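Local structure of B-agarase (4BQ2) at residues E223-A228 and T724-Q729; W607-E612 and Q636-L641; V624-Y629 and A642-P647. The protein hydrolyses beta-glycosidic linkages of agarose as an exo-acting beta-agarase of glycoside hydrolase family 50. One frame throughout, in Å; residues are numbered along the deposited sequence.

Interaction 1 (E223-A228 and T724-Q729); sequences EELHAA and TDTPYQ
L225 reaches from helix 222-235 with one methyl branch, CD1, which settles against the main chain and side-chain root of T724. The closest approach joins L225 CD1 to the carbonyl oxygen T724 O at 3.5 Å, a contact between a methyl and a polar atom and not a hydrogen bond. The same methyl lies 3.9 Å from T724 CB, the two side chains meeting aslant. The CA-CB bond of L225 does not itself aim at the loop; it is the first torsion, with CG anti to the backbone N (chi1 -174°), that swings the branched end across the gap.

T726 and A228 make a second, looser point of approach one turn further along the helix. Both CA-CB bonds face the opposite segment, yet A228 CB comes no nearer than 4.4 Å to T726 OG1. The same hydroxyl also stands 4.4 Å from L225 CD1, so T726 presents its oxygen to two apolar groups of the helix. Its polar neighbour lies within the loop: T726 OG1 is 2.9 Å from T724 OG1. T724 OG1 is held in turn by D722, whose carboxylate oxygen also receives the backbone N of T726, so that a single acidic side chain ties both threonines into the bend.

D725 takes no part in the contact; its carboxylate forms salt bridges with R406 and K386, while L225 also packs on R385 and K386. The arrangement is a helix packed against an irregular connection: helix 222-235 leans on the loop that follows strand 693-699 and leads to Y728, at the N-cap position of helix 729-739, with helix 378-387 beside both.

Interaction 2 (W607-E612 and Q636-L641); sequences WGMPME and QKWAFL
W638 O accepts the backbone N-H of L641 at 3.1 Å, closing a type I beta turn which carries both rings that meet M609 and M611. F640 is touched by both methionines. M611 bends at chi2 and chi3 and lays its methyl over one face, with M611 CE 4.1 Å from the F640 ring centroid and 28° off the normal, a CH-pi contact. Its sulfur follows obliquely, M611 SD standing 4.3 Å from that centroid, which makes the pair a Met-aromatic interaction. L641 CG covers the opposite face toward its rim, and K637 O lies at the edge in the ring plane.

Along the chain this joins two connections flanking strand 624-627 of what is probably a (beta/alpha)8 barrel, as usual in such glycoside hydrolases: P610 occupies the N-cap position of helix 611-620 before the strand, and the turn follows after it.

M609 meets the same phenyl ring at CZ and CE2. Its CG sits between the backbone N and carbonyl carbon (chi1 53°), and its methyl ends against the two rings, M609 CE being 3.6 Å from F640 CZ. The indole is more distant, M609 CE to W638 CZ3 measuring 4.3 Å, and W638 itself meets Y626 edge-to-face.

Interaction 3 (V624-Y629 and A642-P647); sequences VSYNSY and AELDKP
V624 and P647 provide the single hydrogen bond across this contact, from V624 N to P647 O at 3.1 Å. It is fairly straight, with an N-H...O angle of 158°, and the donor lies in the carbonyl plane. This backbone bond begins the parallel pairing of strand 624-627 with strand 648-652, which V624 and Y626 continue through I649. The short helices between the two strands complete a beta-alpha-beta crossover.

The remaining contacts are van der Waals and lighter. V624 CG2 meets K646 CB at 4.2 Å, the side chains crossing at about a right angle. K646 then bends at chi2 and chi3 and leads away, and its NZ bonds to A621 O, so only the root of the lysine packs. Y626 and L644 approach from opposite directions: the phenol oxygen Y626 OH rests 3.9 Å from the methyl L644 CD1. The CA-CB bond of P647 points away from the strand, and its side chain packs on V694.

At D645 the chain leaves the helix with positive phi (52°), and its carboxylate is held by K266 and W271. The one directional bond joins a parallel pairing fixed by further backbone bonds, whereas van der Waals contacts impose little angular restraint.

In the fold
Interactions 2 and 3 form one neighbourhood, their centres 8 Å apart. Their segments alternate along the chain, and Y626 is shared ground: its OH lies 3.5 Å from F640 CE1, so the phenyl ring gripped by methionines in interaction 2 also packs on the strand of interaction 3. That strand leads toward N627, hydrogen-bonded to E491, and Y629, hydrogen-bonded to E652, at the strand end where the active site of such a barrel usually lies. A glycerol, probably from the crystallisation liquor, sits about 3 Å from the side chain of K646 (nearest atoms). Interaction 1 is remote, with centres about 41 Å from interaction 2 and 37 Å from interaction 3. Its segments, 496 residues apart at their closest ends, enclose both others in sequence.

Interaction 1 (E223-A228 and T724-Q729)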
# COMPACT_ATOMS: atom_id res chain seq x y z
N GLU A 223 11.74 -31.35 -6.99
CA GLU A 223 12.59 -31.92 -5.94
C GLU A 223 13.06 -30.84 -4.95
O GLU A 223 12.90 -31.02 -3.73
CB GLU A 223 13.81 -32.65 -6.52
CG GLU A 223 13.49 -34.00 -7.16
CD GLU A 223 13.03 -33.95 -8.63
OE1 GLU A 223 12.73 -32.86 -9.20
OE2 GLU A 223 12.95 -35.06 -9.23
N GLU A 224 13.60 -29.75 -5.47
CA GLU A 224 14.08 -28.62 -4.65
C GLU A 224 12.94 -28.03 -3.79
O GLU A 224 13.15 -27.65 -2.64
CB GLU A 224 14.71 -27.52 -5.53
CG GLU A 224 16.07 -27.89 -6.13
CD GLU A 224 16.76 -26.76 -6.93
OE1 GLU A 224 16.21 -25.63 -7.05
OE2 GLU A 224 17.90 -27.03 -7.45
N LEU A 225 11.75 -27.94 -4.38
CA LEU A 225 10.57 -27.46 -3.67
C LEU A 225 10.14 -28.38 -2.53
O LEU A 225 9.79 -27.90 -1.43
CB LEU A 225 9.41 -27.21 -4.64
CG LEU A 225 8.11 -26.57 -4.13
CD1 LEU A 225 8.35 -25.17 -3.58
CD2 LEU A 225 7.06 -26.53 -5.25
N HIS A 226 10.16 -29.69 -2.76
CA HIS A 226 9.81 -30.65 -1.70
C HIS A 226 10.86 -30.67 -0.61
O HIS A 226 10.55 -30.91 0.55
CB HIS A 226 9.56 -32.06 -2.23
CG HIS A 226 8.28 -32.21 -2.98
ND1 HIS A 226 8.02 -33.29 -3.80
CD2 HIS A 226 7.21 -31.39 -3.10
CE1 HIS A 226 6.83 -33.14 -4.36
NE2 HIS A 226 6.31 -32.00 -3.94
N ALA A 227 12.11 -30.41 -1.00
CA ALA A 227 13.21 -30.29 -0.06
C ALA A 227 13.01 -29.09 0.86
O ALA A 227 13.24 -29.23 2.06
CB ALA A 227 14.54 -30.17 -0.79
N ALA A 228 12.62 -27.94 0.31
CA ALA A 228 12.37 -26.72 1.13
C ALA A 228 11.19 -26.93 2.05
O ALA A 228 11.25 -26.55 3.23
CB ALA A 228 12.15 -25.49 0.25
N THR A 724 6.55 -19.47 -4.46
CA THR A 724 6.64 -20.91 -4.22
C THR A 724 6.23 -21.33 -2.79
O THR A 724 6.40 -22.52 -2.39
CB THR A 724 8.06 -21.44 -4.51
OG1 THR A 724 8.96 -20.98 -3.51
CG2 THR A 724 8.54 -20.95 -5.89
N ASP A 725 5.71 -20.36 -2.03
CA ASP A 725 5.34 -20.56 -0.61
C ASP A 725 6.57 -20.84 0.26
O ASP A 725 6.51 -21.59 1.23
CB ASP A 725 4.30 -21.68 -0.48
CG ASP A 725 3.72 -21.76 0.90
OD1 ASP A 725 3.38 -20.70 1.49
OD2 ASP A 725 3.63 -22.91 1.39
N THR A 726 7.71 -20.27 -0.12
CA THR A 726 8.94 -20.46 0.67
C THR A 726 9.20 -19.20 1.47
O THR A 726 9.28 -18.11 0.88
CB THR A 726 10.18 -20.76 -0.23
OG1 THR A 726 9.91 -21.95 -1.00
CG2 THR A 726 11.44 -21.03 0.62
N PRO A 727 9.40 -19.34 2.78
CA PRO A 727 9.60 -18.13 3.59
C PRO A 727 10.90 -17.43 3.27
O PRO A 727 11.90 -18.09 3.01
CB PRO A 727 9.70 -18.68 5.00
CG PRO A 727 8.83 -19.91 4.96
CD PRO A 727 9.17 -20.53 3.62
N TYR A 728 10.89 -16.10 3.30
CA TYR A 728 12.14 -15.35 3.37
C TYR A 728 12.64 -15.48 4.78
O TYR A 728 12.05 -14.89 5.68
CB TYR A 728 11.90 -13.88 3.08
CG TYR A 728 11.46 -13.62 1.66
CD1 TYR A 728 12.41 -13.53 0.64
CD2 TYR A 728 10.11 -13.49 1.32
CE1 TYR A 728 12.03 -13.27 -0.68
CE2 TYR A 728 9.71 -13.25 0.00
CZ TYR A 728 10.69 -13.14 -0.99
OH TYR A 728 10.37 -12.90 -2.30
N GLN A 729 13.72 -16.24 4.99
CA GLN A 729 14.23 -16.44 6.34
C GLN A 729 14.68 -15.16 7.01
O GLN A 729 14.62 -15.05 8.24
CB GLN A 729 15.38 -17.47 6.38
CG GLN A 729 14.92 -18.92 6.13
CD GLN A 729 14.11 -19.53 7.29
OE1 GLN A 729 14.11 -19.02 8.43
NE2 GLN A 729 13.42 -20.63 7.00

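Interaction 2 (W607-E612 and Q636-L641)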
# COMPACT_ATOMS: atom_id res chain seq x y z
N TRP A 607 -2.19 9.80 2.42
CA TRP A 607 -2.87 10.68 1.47
C TRP A 607 -4.36 10.81 1.76
O TRP A 607 -5.13 11.36 0.95
CB TRP A 607 -2.59 10.20 0.02
CG TRP A 607 -2.78 8.71 -0.19
CD1 TRP A 607 -1.82 7.74 -0.12
CD2 TRP A 607 -4.02 8.02 -0.50
NE1 TRP A 607 -2.37 6.51 -0.37
CE2 TRP A 607 -3.72 6.65 -0.61
CE3 TRP A 607 -5.34 8.45 -0.70
CZ2 TRP A 607 -4.69 5.67 -0.90
CZ3 TRP A 607 -6.34 7.47 -1.00
CH2 TRP A 607 -5.99 6.09 -1.10
N GLY A 608 -4.80 10.30 2.90
CA GLY A 608 -6.20 10.35 3.21
C GLY A 608 -6.49 10.49 4.69
O GLY A 608 -7.38 9.81 5.21
N MET A 609 -5.74 11.34 5.38
CA MET A 609 -6.07 11.54 6.80
C MET A 609 -6.15 13.02 7.27
O MET A 609 -5.47 13.40 8.24
CB MET A 609 -5.09 10.75 7.68
CG MET A 609 -3.61 11.04 7.38
SD MET A 609 -2.49 9.98 8.33
CE MET A 609 -2.54 10.69 9.99
N PRO A 610 -6.99 13.83 6.61
CA PRO A 610 -7.20 15.18 7.14
C PRO A 610 -7.68 15.08 8.59
O PRO A 610 -8.43 14.14 8.93
CB PRO A 610 -8.34 15.74 6.29
CG PRO A 610 -8.58 14.77 5.18
CD PRO A 610 -8.01 13.46 5.61
N MET A 611 -7.21 16.00 9.43
CA MET A 611 -7.49 15.91 10.86
C MET A 611 -8.98 15.87 11.22
O MET A 611 -9.34 15.29 12.22
CB MET A 611 -6.76 17.00 11.64
CG MET A 611 -6.13 16.50 12.94
SD MET A 611 -5.05 15.03 12.84
CE MET A 611 -3.44 15.70 12.42
N GLU A 612 -9.83 16.49 10.41
CA GLU A 612 -11.25 16.48 10.70
C GLU A 612 -11.78 15.04 10.69
O GLU A 612 -12.66 14.69 11.48
CB GLU A 612 -12.03 17.33 9.69
CG GLU A 612 -11.74 18.82 9.82
CD GLU A 612 -10.60 19.35 8.96
OE1 GLU A 612 -9.76 18.57 8.42
OE2 GLU A 612 -10.56 20.61 8.79
N GLN A 636 7.57 14.01 14.68
CA GLN A 636 6.80 15.17 14.24
C GLN A 636 5.52 14.78 13.53
O GLN A 636 4.48 15.41 13.72
CB GLN A 636 7.63 16.10 13.34
CG GLN A 636 8.79 16.79 14.06
CD GLN A 636 8.33 17.69 15.20
OE1 GLN A 636 8.85 17.62 16.31
NE2 GLN A 636 7.32 18.52 14.93
N LYS A 637 5.61 13.72 12.74
CA LYS A 637 4.47 13.28 11.96
C LYS A 637 3.37 12.69 12.86
O LYS A 637 2.20 12.72 12.48
CB LYS A 637 4.94 12.26 10.91
CG LYS A 637 5.86 12.85 9.86
CD LYS A 637 5.14 13.94 9.07
CE LYS A 637 4.44 13.38 7.86
NZ LYS A 637 5.10 13.88 6.62
N TRP A 638 3.74 12.17 14.03
CA TRP A 638 2.77 11.47 14.89
C TRP A 638 2.42 12.20 16.19
O TRP A 638 1.71 11.66 17.03
CB TRP A 638 3.18 9.99 15.13
CG TRP A 638 3.16 9.22 13.80
CD1 TRP A 638 4.22 8.93 13.00
CD2 TRP A 638 1.99 8.72 13.14
NE1 TRP A 638 3.77 8.24 11.85
CE2 TRP A 638 2.40 8.11 11.93
CE3 TRP A 638 0.62 8.69 13.47
CZ2 TRP A 638 1.50 7.49 11.05
CZ3 TRP A 638 -0.29 8.09 12.58
CH2 TRP A 638 0.16 7.49 11.38
N ALA A 639 2.87 13.45 16.33
CA ALA A 639 2.71 14.21 17.57
C ALA A 639 1.23 14.46 17.92
O ALA A 639 0.88 14.55 19.10
CB ALA A 639 3.47 15.54 17.47
N PHE A 640 0.40 14.57 16.89
CA PHE A 640 -1.05 14.75 17.05
C PHE A 640 -1.74 13.67 17.88
O PHE A 640 -2.78 13.92 18.49
CB PHE A 640 -1.73 14.88 15.68
CG PHE A 640 -1.86 13.55 14.92
CD1 PHE A 640 -2.98 12.73 15.09
CD2 PHE A 640 -0.84 13.12 14.05
CE1 PHE A 640 -3.10 11.54 14.40
CE2 PHE A 640 -0.95 11.91 13.37
CZ PHE A 640 -2.08 11.12 13.55
N LEU A 641 -1.16 12.47 17.92
CA LEU A 641 -1.76 11.33 18.63
C LEU A 641 -1.98 11.63 20.11
O LEU A 641 -2.91 11.10 20.69
CB LEU A 641 -0.86 10.08 18.55
CG LEU A 641 -0.71 9.51 17.12
CD1 LEU A 641 0.34 8.41 17.18
CD2 LEU A 641 -2.04 8.97 16.61

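Interaction 3 (V624-Y629 and A642-P647)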
# COMPACT_ATOMS: atom_id res chain seq x y z
N VAL A 624 -8.15 3.60 16.50
CA VAL A 624 -8.00 4.30 15.22
C VAL A 624 -6.90 3.64 14.38
O VAL A 624 -5.77 3.45 14.87
CB VAL A 624 -7.67 5.81 15.43
CG1 VAL A 624 -7.64 6.51 14.08
CG2 VAL A 624 -8.74 6.47 16.31
N SER A 625 -7.21 3.27 13.13
CA SER A 625 -6.21 2.56 12.29
C SER A 625 -5.63 3.44 11.21
O SER A 625 -6.36 4.24 10.58
CB SER A 625 -6.82 1.32 11.62
OG SER A 625 -8.08 1.64 11.11
N TYR A 626 -4.33 3.29 11.01
CA TYR A 626 -3.57 4.02 9.98
C TYR A 626 -2.72 3.00 9.22
O TYR A 626 -2.14 2.09 9.82
CB TYR A 626 -2.61 5.03 10.62
CG TYR A 626 -3.22 5.98 11.65
CD1 TYR A 626 -3.80 7.20 11.25
CD2 TYR A 626 -3.24 5.66 13.01
CE1 TYR A 626 -4.36 8.09 12.18
CE2 TYR A 626 -3.80 6.53 13.96
CZ TYR A 626 -4.36 7.74 13.54
OH TYR A 626 -4.92 8.60 14.46
N ASN A 627 -2.62 3.19 7.91
CA ASN A 627 -1.64 2.44 7.07
C ASN A 627 -0.49 3.42 6.83
O ASN A 627 -0.73 4.51 6.35
CB ASN A 627 -2.29 2.09 5.72
CG ASN A 627 -3.41 1.09 5.86
OD1 ASN A 627 -3.57 0.49 6.92
ND2 ASN A 627 -4.21 0.92 4.81
N SER A 628 0.74 3.05 7.17
CA SER A 628 1.85 3.99 7.08
C SER A 628 3.08 3.31 6.49
O SER A 628 3.83 2.59 7.19
CB SER A 628 2.17 4.65 8.45
OG SER A 628 3.16 5.69 8.31
N TYR A 629 3.25 3.50 5.18
CA TYR A 629 4.38 2.91 4.50
C TYR A 629 5.54 3.90 4.51
O TYR A 629 5.72 4.68 3.59
CB TYR A 629 3.97 2.58 3.07
CG TYR A 629 2.95 1.44 2.95
CD1 TYR A 629 3.36 0.11 2.98
CD2 TYR A 629 1.61 1.71 2.72
CE1 TYR A 629 2.45 -0.93 2.84
CE2 TYR A 629 0.68 0.67 2.59
CZ TYR A 629 1.12 -0.65 2.63
OH TYR A 629 0.21 -1.70 2.46
N ALA A 642 -1.09 12.43 20.69
CA ALA A 642 -1.14 12.74 22.14
C ALA A 642 -2.40 13.47 22.54
O ALA A 642 -2.99 13.15 23.57
CB ALA A 642 0.09 13.54 22.59
N GLU A 643 -2.83 14.43 21.73
CA GLU A 643 -4.06 15.15 22.02
C GLU A 643 -5.29 14.25 21.88
O GLU A 643 -6.26 14.41 22.63
CB GLU A 643 -4.22 16.40 21.13
CG GLU A 643 -5.50 17.20 21.40
CD GLU A 643 -6.26 17.56 20.12
OE1 GLU A 643 -6.81 16.64 19.42
OE2 GLU A 643 -6.33 18.78 19.79
N LEU A 644 -5.28 13.30 20.94
CA LEU A 644 -6.41 12.38 20.80
C LEU A 644 -6.45 11.40 21.96
O LEU A 644 -7.52 11.06 22.43
CB LEU A 644 -6.29 11.57 19.50
CG LEU A 644 -6.27 12.33 18.19
CD1 LEU A 644 -6.06 11.36 17.04
CD2 LEU A 644 -7.59 13.06 18.02
N ASP A 645 -5.27 10.96 22.40
CA ASP A 645 -5.14 9.96 23.46
C ASP A 645 -5.99 8.72 23.15
O ASP A 645 -6.72 8.24 24.02
CB ASP A 645 -5.55 10.54 24.83
CG ASP A 645 -5.04 9.69 26.00
OD1 ASP A 645 -4.10 8.88 25.80
OD2 ASP A 645 -5.60 9.84 27.13
N LYS A 646 -5.89 8.21 21.91
CA LYS A 646 -6.63 7.00 21.52
C LYS A 646 -5.66 5.88 21.22
O LYS A 646 -4.63 6.10 20.56
CB LYS A 646 -7.48 7.18 20.22
CG LYS A 646 -8.72 8.05 20.30
CD LYS A 646 -9.89 7.42 21.07
CE LYS A 646 -10.51 6.23 20.34
NZ LYS A 646 -11.79 5.82 20.98
N PRO A 647 -6.02 4.67 21.62
CA PRO A 647 -5.25 3.52 21.18
C PRO A 647 -5.34 3.47 19.65
O PRO A 647 -6.38 3.81 19.06
CB PRO A 647 -5.95 2.34 21.83
CG PRO A 647 -7.35 2.82 22.11
CD PRO A 647 -7.20 4.28 22.41